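PDB 5NLA: putative transcriptional regulator TRANSCRIPTION REGULATOR protein from Rhizobium meliloti, which is an AraC-like transcriptional activator that binds c-di-GMP by a PilZ-like mechanism to regulate extracellular polysaccharide production, probably through sequence-specific DNA binding. Local coordinates for residues 102-107 / 161-166; 127-132 / 143-148. All coordinates share one frame; numbering follows the deposited sequence.

Contact 1 (102-107 / 161-166)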
loop_
_atom_site.group_PDB
_atom_site.type_symbol
_atom_site.label_atom_id
_atom_site.label_comp_id
_atom_site.label_asym_id
_atom_site.label_seq_id
_atom_site.Cartn_x
_atom_site.Cartn_y
_atom_site.Cartn_z
ATOM N N GLN A 102 -5.647 11.702 -1.367
ATOM C CA GLN A 102 -4.643 12.300 -2.234
ATOM C C GLN A 102 -5.273 13.210 -3.291
ATOM O O GLN A 102 -6.224 12.815 -3.976
ATOM C CB GLN A 102 -3.884 11.191 -2.938
ATOM C CG GLN A 102 -2.739 11.662 -3.813
ATOM C CD GLN A 102 -1.814 10.525 -4.176
ATOM O OE1 GLN A 102 -0.584 10.662 -4.136
ATOM N NE2 GLN A 102 -2.398 9.381 -4.512
ATOM N N VAL A 103 -4.734 14.419 -3.423
ATOM C CA VAL A 103 -5.043 15.286 -4.556
ATOM C C VAL A 103 -3.721 15.683 -5.185
ATOM O O VAL A 103 -2.841 16.201 -4.506
ATOM C CB VAL A 103 -5.824 16.545 -4.133
ATOM C CG1 VAL A 103 -6.090 17.431 -5.343
ATOM C CG2 VAL A 103 -7.128 16.159 -3.453
ATOM N N THR A 104 -3.591 15.450 -6.480
ATOM C CA THR A 104 -2.294 15.531 -7.125
ATOM C C THR A 104 -2.400 15.919 -8.619
ATOM O O THR A 104 -3.373 15.551 -9.281
ATOM C CB THR A 104 -1.554 14.188 -6.916
ATOM O OG1 THR A 104 -0.156 14.371 -7.140
ATOM C CG2 THR A 104 -2.105 13.084 -7.817
ATOM N N PRO A 105 -1.434 16.703 -9.144
ATOM C CA PRO A 105 -1.402 16.989 -10.591
ATOM C C PRO A 105 -0.859 15.810 -11.411
ATOM O O PRO A 105 -0.435 14.813 -10.839
ATOM C CB PRO A 105 -0.455 18.198 -10.704
ATOM C CG PRO A 105 -0.328 18.737 -9.327
ATOM C CD PRO A 105 -0.485 17.558 -8.418
ATOM N N ALA A 106 -0.882 15.928 -12.741
ATOM C CA ALA A 106 -0.389 14.855 -13.605
ATOM C C ALA A 106 1.080 14.632 -13.347
ATOM O O ALA A 106 1.853 15.576 -13.336
ATOM C CB ALA A 106 -0.607 15.167 -15.071
ATOM N N HIS A 107 1.451 13.381 -13.098
ATOM C CA HIS A 107 2.858 13.007 -12.945
ATOM C C HIS A 107 3.004 11.546 -13.336
ATOM O O HIS A 107 2.013 10.866 -13.631
ATOM C CB HIS A 107 3.319 13.220 -11.496
ATOM C CG HIS A 107 2.585 12.367 -10.514
ATOM N ND1 HIS A 107 1.279 12.611 -10.148
ATOM C CD2 HIS A 107 2.948 11.232 -9.874
ATOM C CE1 HIS A 107 0.875 11.679 -9.307
ATOM N NE2 HIS A 107 1.868 10.826 -9.127
ATOM N N GLY A 161 4.056 3.752 -13.839
ATOM C CA GLY A 161 2.885 4.330 -14.482
ATOM C C GLY A 161 2.835 5.832 -14.575
ATOM O O GLY A 161 3.789 6.534 -14.254
ATOM N N ARG A 162 1.691 6.303 -15.039
ATOM C CA ARG A 162 1.399 7.722 -15.147
ATOM C C ARG A 162 -0.023 7.948 -14.681
ATOM O O ARG A 162 -0.901 7.099 -14.907
ATOM C CB ARG A 162 1.496 8.193 -16.596
ATOM C CG ARG A 162 2.792 7.870 -17.327
ATOM C CD ARG A 162 2.869 8.456 -18.740
ATOM N NE ARG A 162 1.553 8.712 -19.330
ATOM C CZ ARG A 162 0.842 9.847 -19.201
ATOM N NH1 ARG A 162 1.284 10.901 -18.495
ATOM N NH2 ARG A 162 -0.353 9.933 -19.780
ATOM N N MET A 163 -0.259 9.077 -14.026
ATOM C CA MET A 163 -1.624 9.540 -13.875
ATOM C C MET A 163 -1.789 10.969 -14.356
ATOM O O MET A 163 -0.882 11.797 -14.344
ATOM C CB MET A 163 -2.173 9.363 -12.447
ATOM C CG MET A 163 -1.421 10.072 -11.343
ATOM S SD MET A 163 -2.187 9.778 -9.740
ATOM C CE MET A 163 -1.360 8.241 -9.439
ATOM N N THR A 164 -2.996 11.221 -14.796
ATOM C CA THR A 164 -3.467 12.534 -15.102
ATOM C C THR A 164 -3.595 13.224 -13.714
ATOM O O THR A 164 -3.254 12.599 -12.676
ATOM C CB THR A 164 -4.781 12.374 -15.923
ATOM O OG1 THR A 164 -4.856 13.395 -16.908
ATOM C CG2 THR A 164 -6.007 12.396 -15.076
ATOM N N ASP A 165 -4.034 14.483 -13.669
ATOM C CA ASP A 165 -4.393 15.098 -12.397
ATOM C C ASP A 165 -5.560 14.308 -11.819
ATOM O O ASP A 165 -6.395 13.815 -12.555
ATOM C CB ASP A 165 -4.718 16.580 -12.537
ATOM C CG ASP A 165 -6.060 16.856 -13.231
ATOM O OD1 ASP A 165 -6.529 16.074 -14.086
ATOM O OD2 ASP A 165 -6.643 17.908 -12.937
ATOM N N ALA A 166 -5.589 14.122 -10.507
ATOM C CA ALA A 166 -6.547 13.197 -9.931
ATOM C C ALA A 166 -6.788 13.467 -8.475
ATOM O O ALA A 166 -5.979 14.100 -7.810
ATOM C CB ALA A 166 -6.068 11.763 -10.117
#
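Two antiparallel chain segments pass together from one beta sheet to another, pairing Thr104 with Ala166 in the first and His107 with Met163 in the second, an arrangement consistent with the cupin-like barrel of AraC relatives. Both are hydrogen-bonded pairs. Thr104 N gives to Ala166 O at 3.0 Å and Ala166 N returns to Thr104 O at 2.9 Å; across the corner, Met163 N reaches His107 O at 2.9 Å, and the bond from His107 N to Met163 O is more bent (136° at the hydrogen). Between the pairs, at Pro105 and Ala106, the backbones stay close without such bonds, and Ala106 CA offers its hydrogen to Met163 O. The His107 imidazole is fixed by a nearly straight bond from ND1 to Pro105 O, 2.9 Å long and in the ring plane. The Met163 chain runs alongside this ring in the same direction, approaching it obliquely, CG 3.5 Å from His107 CE1. An alanine for His107 takes away the imidazole, and Pro105 O is likely to be left without its mate while a gap opens beside Met163 CG. Extended at chi2 (180°), the Met163 chain carries SD to 3.8 Å from Thr104 CG2.

Contact 2 (127-132 / 143-148)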
loop_
_atom_site.group_PDB
_atom_site.type_symbol
_atom_site.label_atom_id
_atom_site.label_comp_id
_atom_site.label_asym_id
_atom_site.label_seq_id
_atom_site.Cartn_x
_atom_site.Cartn_y
_atom_site.Cartn_z
ATOM N N GLY A 127 -6.874 1.645 -4.292
ATOM C CA GLY A 127 -7.059 3.078 -4.522
ATOM C C GLY A 127 -8.233 3.354 -5.426
ATOM O O GLY A 127 -8.318 2.781 -6.505
ATOM N N LEU A 128 -9.127 4.231 -4.972
ATOM C CA LEU A 128 -10.304 4.652 -5.727
ATOM C C LEU A 128 -10.097 6.045 -6.284
ATOM O O LEU A 128 -9.685 6.921 -5.545
ATOM C CB LEU A 128 -11.502 4.718 -4.792
ATOM C CG LEU A 128 -12.822 5.206 -5.380
ATOM C CD1 LEU A 128 -13.301 4.261 -6.473
ATOM C CD2 LEU A 128 -13.838 5.325 -4.255
ATOM N N PHE A 129 -10.453 6.267 -7.547
ATOM C CA PHE A 129 -10.372 7.607 -8.155
ATOM C C PHE A 129 -11.740 8.281 -8.132
ATOM O O PHE A 129 -12.717 7.728 -8.652
ATOM C CB PHE A 129 -9.860 7.521 -9.598
ATOM C CG PHE A 129 -8.369 7.325 -9.704
ATOM C CD1 PHE A 129 -7.755 6.216 -9.140
ATOM C CD2 PHE A 129 -7.584 8.241 -10.368
ATOM C CE1 PHE A 129 -6.385 6.036 -9.228
ATOM C CE2 PHE A 129 -6.217 8.072 -10.457
ATOM C CZ PHE A 129 -5.613 6.967 -9.889
ATOM N N ARG A 130 -11.807 9.469 -7.532
ATOM C CA ARG A 130 -12.985 10.339 -7.666
ATOM C C ARG A 130 -12.950 10.948 -9.064
ATOM O O ARG A 130 -13.941 10.937 -9.781
ATOM C CB ARG A 130 -13.001 11.463 -6.621
ATOM C CG ARG A 130 -12.729 11.039 -5.182
ATOM C CD ARG A 130 -13.573 9.841 -4.804
ATOM N NE ARG A 130 -13.657 9.647 -3.363
ATOM C CZ ARG A 130 -14.456 8.753 -2.778
ATOM N NH1 ARG A 130 -15.248 7.969 -3.507
ATOM N NH2 ARG A 130 -14.473 8.646 -1.451
ATOM N N SER A 131 -11.789 11.488 -9.421
ATOM C CA SER A 131 -11.510 11.997 -10.754
ATOM C C SER A 131 -10.088 11.645 -11.177
ATOM O O SER A 131 -9.241 11.390 -10.347
ATOM C CB SER A 131 -11.664 13.507 -10.765
ATOM O OG SER A 131 -10.712 14.100 -9.904
ATOM N N GLY A 132 -9.848 11.677 -12.479
ATOM C CA GLY A 132 -8.562 11.367 -13.067
ATOM C C GLY A 132 -8.507 9.937 -13.568
ATOM O O GLY A 132 -9.464 9.179 -13.461
ATOM N N THR A 143 -2.747 -1.547 -17.166
ATOM C CA THR A 143 -4.063 -1.493 -16.590
ATOM C C THR A 143 -4.431 -0.020 -16.477
ATOM O O THR A 143 -3.594 0.805 -16.122
ATOM C CB THR A 143 -4.024 -2.193 -15.221
ATOM O OG1 THR A 143 -4.308 -3.577 -15.416
ATOM C CG2 THR A 143 -5.026 -1.623 -14.257
ATOM N N GLU A 144 -5.681 0.303 -16.786
ATOM C CA GLU A 144 -6.183 1.674 -16.724
ATOM C C GLU A 144 -7.285 1.784 -15.689
ATOM O O GLU A 144 -8.249 1.036 -15.738
ATOM C CB GLU A 144 -6.728 2.106 -18.080
ATOM C CG GLU A 144 -7.116 3.575 -18.088
ATOM C CD GLU A 144 -7.877 3.996 -19.309
ATOM O OE1 GLU A 144 -8.152 3.145 -20.186
ATOM O OE2 GLU A 144 -8.198 5.202 -19.380
ATOM N N THR A 145 -7.147 2.740 -14.782
ATOM C CA THR A 145 -8.104 2.978 -13.718
ATOM C C THR A 145 -8.637 4.364 -13.953
ATOM O O THR A 145 -7.862 5.310 -14.017
ATOM C CB THR A 145 -7.426 2.946 -12.325
ATOM O OG1 THR A 145 -6.880 1.638 -12.055
ATOM C CG2 THR A 145 -8.421 3.312 -11.221
ATOM N N GLY A 146 -9.951 4.491 -14.089
ATOM C CA GLY A 146 -10.596 5.787 -14.267
ATOM C C GLY A 146 -11.529 6.121 -13.129
ATOM O O GLY A 146 -11.655 5.344 -12.190
ATOM N N PRO A 147 -12.226 7.270 -13.225
ATOM C CA PRO A 147 -13.136 7.712 -12.159
ATOM C C PRO A 147 -14.124 6.629 -11.723
ATOM O O PRO A 147 -14.666 5.904 -12.566
ATOM C CB PRO A 147 -13.873 8.890 -12.802
ATOM C CG PRO A 147 -12.923 9.402 -13.835
ATOM C CD PRO A 147 -12.318 8.157 -14.404
ATOM N N GLY A 148 -14.306 6.509 -10.409
ATOM C CA GLY A 148 -15.225 5.542 -9.823
ATOM C C GLY A 148 -14.744 4.113 -9.876
ATOM O O GLY A 148 -15.530 3.209 -9.633
#
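The Phe129 ring is approached obliquely by the methyl of Thr145, whose CG2 lies 3.6 Å from CD1 and a little farther from CE1, the two side chains crossing at about a right angle. Ala166, Ser134 and Phe151 also touch this buried side chain, so strands of both sheets contribute to its packing. For Thr145, CG2 stands anti to the backbone N (OG1 at chi1 -63°), which turns the methyl rather than the hydroxyl to the ring. The other ring, that of Pro147, sets CD against Gly132 O at 3.2 Å and CB against Arg130 O at 3.6 Å. Beside it, Gly148 N donates to Phe129 O at 2.7 Å with 164° at the hydrogen, while Leu128 CD1 packs on Gly148 C at 3.7 Å. At Arg130 the chain turns a corner, and Arg130 and Ser131 form a classic beta bulge opposite Ala167; Arg130 NH1 is hydrogen-bonded to Asn206 OD1. Gly132 and Gly148 take backbone angles with positive phi that suit glycine. Polar recognition between the two segments thus rests on the backbone: one amide meets one carbonyl, Pro147 has no N-H to offer the nearby Gly132 O, and the side chains contribute mainly hydrocarbon packing around Phe129 and Leu128.

How the contacts relate
From the N terminus, strand 97-104 runs into 102-107, the first half of contact 1, and the chain continues through strand 107-111 and helix 113-118 to strand 124-129. Contact 2 then closes the short loop holding the hairpin of strands 134-138 and 141-145, before strands 150-154 and 159-163 lead to 161-166, which closes the larger loop of contact 1. The smaller loop lies wholly within the larger, and the two do not cross. Both contacts bridge the same two sheets. Their centres are about 10 Å apart and they touch: Ala166 CB packs 3.7 Å from Phe129 CE2, and the Thr164 methyl meets the backbone of Gly132.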